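Local coordinates for ABC transporter, substrate-binding protein (Clostridium perfringens, PDB 4EDP) that probably binds a solute outside the cell membrane and hands it to the membrane part of an ABC importer, at residues Glu74-Met79 with Ala97-Glu102; Pro179-Ile184 with Asn344-Ile349. All blocks are in the same frame, centred on the assembly; numbering follows the deposited sequence. Where two conformers were deposited one is given.

Contact 1. Residues Glu74-Met79 with Ala97-Glu102; sequences ERLTKM and AEQGVE
Leu76 reaches from its helix into the surface of the helix that carries Gln99 and Gly100, and its two methyls divide the work. CD2 lies 3.8 Å from Gln99 CB, at the root of that side chain, while CD1 faces bare backbone, 4.0 Å from Gly100 CA. The leucine can do this because CG stands anti to its backbone N (chi1 178°), which carries the fork across the gap. At Gly100 there is no side chain to hold the helices apart, and the CA atoms of Leu76 and Gly100 come within 7.0 Å. Gln99 runs at about a right angle to Leu76, extended beyond CG; its NE2 makes a weak hydrogen bond back to Ser95 O, one turn earlier, and its side chain also touches Asn336 on helix 332-350.

Arg75 reaches Gly70 O, Tyr91 O and Ser40 OG with its guanidinium nitrogens and makes a cation-pi contact with Trp42. Met79 packs on Thr90 of strand 89-93, and Ala97 rests on Thr266 and Asn268 of strand 262-269. Helices 72-81 and 94-103, with strand 89-93 leading from one to the other, thus lie against the sheet of one lobe of the periplasmic-binding-protein-like fold. Between the two segments the join is purely van der Waals, one leucine against Gly100 and the first carbon of the Gln99 side chain, with no hydrogen bond or charge pair to set its direction.

Contact 2. Residues Pro179-Ile184 with Asn344-Ile349; sequences PAMVEI and NNWNRI
Two helical segments face each other at a distance here, the nearest CA atoms, those of Val182 and Trp346, being 9.0 Å apart, and it is the indole of Trp346 that spans the gap. Its CG stands anti to the backbone N (chi1 -179°), so the six-membered end of the ring is carried toward helix 178-189. CH2 leads, 3.9 Å from Met181 CG, which sits at the ring edge near its plane. The methionine bends at chi2 and again at chi3, and its end turns away from the tryptophan, leaving the middle of the chain to make the contact. Val182 and Trp346 run past each other in opposite directions, CG2 of Val182 4.2 Å from Trp346 CZ3.

In this solute-binding-protein fold of two lobes, the C-terminal helix 332-350 packs here against a helix of the lobe built around strands 168-171 and 212-216. Met181 and Trp346 both also touch Ile170 of strand 168-171, and Leu205 of helix 199-208 meets the indole too. Trp346 NE1 makes a weak hydrogen bond to Asp172 OD1, giving the buried ring nitrogen a polar partner.

Both contacts are buried helix-to-helix packings without a hydrogen bond between their segments; the centre of contact 1 lies about 16 Å, and that of contact 2 about 17 Å, from the centre of the chain. Their centres are 23 Å apart. Contact 1 joins helices close in sequence in the lobe of strands 37-41 and 89-93, whereas contact 2, in that of strands 168-171 and 212-216, brings the C-terminal helix back to a segment 160 residues earlier. Helix 332-350 reaches both sites, since its Asn336 meets Gln99 and Glu98. Glycine lets the helices of contact 1 come close around a branched aliphatic chain, while a large aromatic ring bridges the wider spacing of contact 2.

Contact 1. Residues Glu74-Met79 with Ala97-Glu102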
loop_
_atom_site.group_PDB
_atom_site.type_symbol
_atom_site.label_atom_id
_atom_site.label_comp_id
_atom_site.label_asym_id
_atom_site.label_seq_id
_atom_site.Cartn_x
_atom_site.Cartn_y
_atom_site.Cartn_z
ATOM N N GLU A 74 14.010 2.570 8.787
ATOM C CA GLU A 74 14.779 2.949 9.955
ATOM C C GLU A 74 14.078 2.546 11.244
ATOM O O GLU A 74 14.729 2.107 12.176
ATOM C CB GLU A 74 15.148 4.436 9.931
ATOM C CG GLU A 74 14.013 5.423 9.923
ATOM C CD GLU A 74 14.493 6.835 9.553
ATOM O OE1 GLU A 74 13.652 7.728 9.324
ATOM O OE2 GLU A 74 15.720 7.044 9.464
ATOM N N ARG A 75 12.764 2.701 11.306
ATOM C CA ARG A 75 12.027 2.298 12.496
ATOM C C ARG A 75 12.107 0.781 12.684
ATOM O O ARG A 75 12.368 0.307 13.788
ATOM C CB ARG A 75 10.574 2.780 12.441
ATOM C CG ARG A 75 10.483 4.290 12.510
ATOM C CD ARG A 75 9.076 4.835 12.589
ATOM N NE ARG A 75 8.278 4.602 11.383
ATOM C CZ ARG A 75 7.370 3.647 11.253
ATOM N NH1 ARG A 75 6.690 3.538 10.118
ATOM N NH2 ARG A 75 7.125 2.815 12.255
ATOM N N LEU A 76 11.892 0.025 11.608
ATOM C CA LEU A 76 11.961 -1.434 11.696
ATOM C C LEU A 76 13.360 -1.916 12.089
ATOM O O LEU A 76 13.512 -2.789 12.932
ATOM C CB LEU A 76 11.558 -2.087 10.370
ATOM C CG LEU A 76 11.651 -3.623 10.391
ATOM C CD1 LEU A 76 10.746 -4.211 11.482
ATOM C CD2 LEU A 76 11.326 -4.227 9.026
ATOM N N THR A 77 14.380 -1.353 11.468
ATOM C CA THR A 77 15.753 -1.753 11.765
ATOM C C THR A 77 16.108 -1.529 13.225
ATOM O O THR A 77 16.709 -2.403 13.863
ATOM C CB THR A 77 16.754 -0.996 10.881
ATOM O OG1 THR A 77 16.457 -1.271 9.506
ATOM C CG2 THR A 77 18.185 -1.414 11.198
ATOM N N LYS A 78 15.720 -0.371 13.756
ATOM C CA LYS A 78 16.022 -0.036 15.144
ATOM C C LYS A 78 15.387 -1.029 16.110
ATOM O O LYS A 78 16.068 -1.553 16.990
ATOM C CB LYS A 78 15.581 1.396 15.484
ATOM C CG LYS A 78 16.115 1.885 16.829
ATOM C CD LYS A 78 15.746 3.337 17.158
ATOM C CE LYS A 78 14.253 3.513 17.370
ATOM N NZ LYS A 78 13.893 4.881 17.811
ATOM N N MET A 79 14.096 -1.304 15.942
ATOM C CA MET A 79 13.406 -2.236 16.847
ATOM C C MET A 79 13.887 -3.685 16.701
ATOM O O MET A 79 13.904 -4.409 17.686
ATOM C CB MET A 79 11.869 -2.110 16.790
ATOM C CG MET A 79 11.184 -2.497 15.498
ATOM S SD MET A 79 9.391 -2.148 15.538
ATOM C CE MET A 79 9.349 -0.355 15.472
ATOM N N ALA A 97 5.998 -4.766 7.716
ATOM C CA ALA A 97 5.399 -5.431 8.868
ATOM C C ALA A 97 5.706 -6.925 8.825
ATOM O O ALA A 97 6.019 -7.518 9.857
ATOM C CB ALA A 97 3.891 -5.191 8.947
ATOM N N GLU A 98 5.637 -7.522 7.635
ATOM C CA GLU A 98 5.892 -8.953 7.471
ATOM C C GLU A 98 7.338 -9.309 7.858
ATOM O O GLU A 98 7.604 -10.387 8.392
ATOM C CB GLU A 98 5.550 -9.389 6.035
ATOM C CG GLU A 98 5.569 -10.899 5.804
ATOM C CD GLU A 98 6.977 -11.499 5.830
ATOM O OE1 GLU A 98 7.936 -10.777 5.505
ATOM O OE2 GLU A 98 7.121 -12.701 6.150
ATOM N N GLN A 99 8.273 -8.400 7.604
ATOM C CA GLN A 99 9.656 -8.631 7.989
ATOM C C GLN A 99 9.757 -8.634 9.522
ATOM O O GLN A 99 10.545 -9.379 10.088
ATOM C CB GLN A 99 10.566 -7.577 7.402
ATOM C CG GLN A 99 10.492 -7.502 5.917
ATOM C CD GLN A 99 11.431 -6.473 5.369
ATOM O OE1 GLN A 99 12.611 -6.455 5.711
ATOM N NE2 GLN A 99 10.917 -5.608 4.512
ATOM N N GLY A 100 8.981 -7.781 10.189
ATOM C CA GLY A 100 8.974 -7.753 11.645
ATOM C C GLY A 100 8.367 -9.035 12.195
ATOM O O GLY A 100 8.867 -9.608 13.162
ATOM N N VAL A 101 7.281 -9.491 11.578
ATOM C CA VAL A 101 6.641 -10.737 11.997
ATOM C C VAL A 101 7.674 -11.853 11.911
ATOM O O VAL A 101 7.856 -12.628 12.863
ATOM C CB VAL A 101 5.407 -11.095 11.127
ATOM C CG1 VAL A 101 4.956 -12.536 11.390
ATOM C CG2 VAL A 101 4.255 -10.120 11.359
ATOM N N GLU A 102 8.354 -11.927 10.770
ATOM C CA GLU A 102 9.386 -12.942 10.534
ATOM C C GLU A 102 10.522 -12.863 11.564
ATOM O O GLU A 102 11.094 -13.891 11.972
ATOM C CB GLU A 102 9.957 -12.745 9.119
ATOM C CG GLU A 102 11.102 -13.672 8.729
ATOM C CD GLU A 102 10.683 -15.112 8.601
ATOM O OE1 GLU A 102 9.473 -15.361 8.400
ATOM O OE2 GLU A 102 11.572 -15.995 8.674
#

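Contact 2. Residues Pro179-Ile184 with Asn344-Ile349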
loop_
_atom_site.group_PDB
_atom_site.type_symbol
_atom_site.label_atom_id
_atom_site.label_comp_id
_atom_site.label_asym_id
_atom_site.label_seq_id
_atom_site.Cartn_x
_atom_site.Cartn_y
_atom_site.Cartn_z
ATOM N N PRO A 179 6.171 -5.179 -6.408
ATOM C CA PRO A 179 5.658 -6.551 -6.425
ATOM C C PRO A 179 4.412 -6.696 -7.285
ATOM O O PRO A 179 4.277 -7.670 -8.021
ATOM C CB PRO A 179 5.370 -6.828 -4.950
ATOM C CG PRO A 179 6.433 -6.036 -4.244
ATOM C CD PRO A 179 6.574 -4.767 -5.048
ATOM N N ALA A 180 3.502 -5.727 -7.203
ATOM C CA ALA A 180 2.305 -5.751 -8.024
ATOM C C ALA A 180 2.663 -5.787 -9.510
ATOM O O ALA A 180 2.032 -6.509 -10.277
ATOM C CB ALA A 180 1.397 -4.526 -7.716
ATOM N N MET A 181 3.665 -5.013 -9.904
ATOM C CA MET A 181 4.068 -4.958 -11.298
ATOM C C MET A 181 4.550 -6.362 -11.764
ATOM O O MET A 181 4.252 -6.792 -12.884
ATOM C CB MET A 181 5.114 -3.842 -11.498
ATOM C CG MET A 181 5.300 -3.494 -12.922
ATOM S SD MET A 181 3.814 -2.736 -13.621
ATOM C CE MET A 181 3.990 -3.395 -15.283
ATOM N N VAL A 182 5.261 -7.085 -10.900
ATOM C CA VAL A 182 5.715 -8.442 -11.218
ATOM C C VAL A 182 4.480 -9.364 -11.324
ATOM O O VAL A 182 4.412 -10.229 -12.216
ATOM C CB VAL A 182 6.725 -8.990 -10.174
ATOM C CG1 VAL A 182 7.069 -10.447 -10.449
ATOM C CG2 VAL A 182 7.992 -8.125 -10.125
ATOM N N GLU A 183 3.512 -9.199 -10.421
ATOM C CA GLU A 183 2.304 -10.044 -10.454
ATOM C C GLU A 183 1.438 -9.761 -11.679
ATOM O O GLU A 183 0.803 -10.680 -12.235
ATOM C CB GLU A 183 1.535 -10.019 -9.123
ATOM C CG GLU A 183 2.382 -10.610 -7.985
ATOM C CD GLU A 183 1.607 -11.172 -6.811
ATOM O OE1 GLU A 183 0.362 -11.218 -6.857
ATOM O OE2 GLU A 183 2.274 -11.657 -5.847
ATOM N N ILE A 184 1.418 -8.508 -12.120
ATOM C CA ILE A 184 0.720 -8.131 -13.337
ATOM C C ILE A 184 1.342 -8.885 -14.529
ATOM O O ILE A 184 0.624 -9.449 -15.361
ATOM C CB ILE A 184 0.791 -6.596 -13.548
ATOM C CG1 ILE A 184 -0.181 -5.887 -12.591
ATOM C CG2 ILE A 184 0.472 -6.265 -15.015
ATOM C CD1 ILE A 184 0.064 -4.386 -12.455
ATOM N N ASN A 344 17.228 -8.627 -8.150
ATOM C CA ASN A 344 18.320 -8.972 -9.061
ATOM C C ASN A 344 17.811 -9.118 -10.494
ATOM O O ASN A 344 18.355 -8.514 -11.420
ATOM C CB ASN A 344 19.023 -10.261 -8.622
ATOM C CG ASN A 344 19.890 -10.071 -7.394
ATOM O OD1 ASN A 344 20.057 -8.954 -6.908
ATOM N ND2 ASN A 344 20.473 -11.162 -6.901
ATOM N N ASN A 345 16.762 -9.910 -10.668
ATOM C CA ASN A 345 16.160 -10.131 -11.996
ATOM C C ASN A 345 15.673 -8.833 -12.639
ATOM O O ASN A 345 15.889 -8.591 -13.831
ATOM C CB ASN A 345 14.958 -11.065 -11.900
ATOM C CG ASN A 345 15.336 -12.534 -11.771
ATOM O OD1 ASN A 345 16.445 -12.942 -12.114
ATOM N ND2 ASN A 345 14.378 -13.346 -11.318
ATOM N N TRP A 346 15.006 -8.009 -11.840
ATOM C CA TRP A 346 14.444 -6.736 -12.310
ATOM C C TRP A 346 15.536 -5.812 -12.808
ATOM O O TRP A 346 15.461 -5.296 -13.923
ATOM C CB TRP A 346 13.693 -6.055 -11.171
ATOM C CG TRP A 346 13.044 -4.744 -11.530
ATOM C CD1 TRP A 346 13.641 -3.508 -11.566
ATOM C CD2 TRP A 346 11.658 -4.531 -11.850
ATOM N NE1 TRP A 346 12.712 -2.551 -11.899
ATOM C CE2 TRP A 346 11.487 -3.151 -12.069
ATOM C CE3 TRP A 346 10.544 -5.374 -11.949
ATOM C CZ2 TRP A 346 10.255 -2.600 -12.409
ATOM C CZ3 TRP A 346 9.318 -4.834 -12.284
ATOM C CH2 TRP A 346 9.180 -3.452 -12.513
ATOM N N ASN A 347 16.548 -5.601 -11.972
ATOM C CA ASN A 347 17.658 -4.736 -12.337
ATOM C C ASN A 347 18.411 -5.243 -13.568
ATOM O O ASN A 347 18.813 -4.456 -14.409
ATOM C CB ASN A 347 18.604 -4.538 -11.147
ATOM C CG ASN A 347 17.978 -3.702 -10.031
ATOM O OD1 ASN A 347 17.035 -2.948 -10.269
ATOM N ND2 ASN A 347 18.518 -3.811 -8.822
ATOM N N ARG A 348 18.606 -6.552 -13.664
ATOM C CA ARG A 348 19.277 -7.146 -14.813
ATOM C C ARG A 348 18.494 -6.834 -16.084
ATOM O O ARG A 348 19.071 -6.505 -17.118
ATOM C CB ARG A 348 19.399 -8.661 -14.617
ATOM C CG ARG A 348 19.962 -9.442 -15.804
ATOM C CD ARG A 348 20.091 -10.922 -15.458
ATOM N NE ARG A 348 18.820 -11.498 -15.017
ATOM C CZ ARG A 348 17.881 -11.980 -15.831
ATOM N NH1 ARG A 348 18.056 -11.967 -17.147
ATOM N NH2 ARG A 348 16.753 -12.470 -15.326
ATOM N N ILE A 349 17.172 -6.911 -15.988
ATOM C CA ILE A 349 16.285 -6.663 -17.122
ATOM C C ILE A 349 16.039 -5.217 -17.487
ATOM O O ILE A 349 16.100 -4.849 -18.658
ATOM C CB ILE A 349 14.873 -7.218 -16.852
ATOM C CG1 ILE A 349 14.868 -8.730 -16.956
ATOM C CG2 ILE A 349 13.898 -6.665 -17.861
ATOM C CD1 ILE A 349 13.502 -9.324 -16.673
#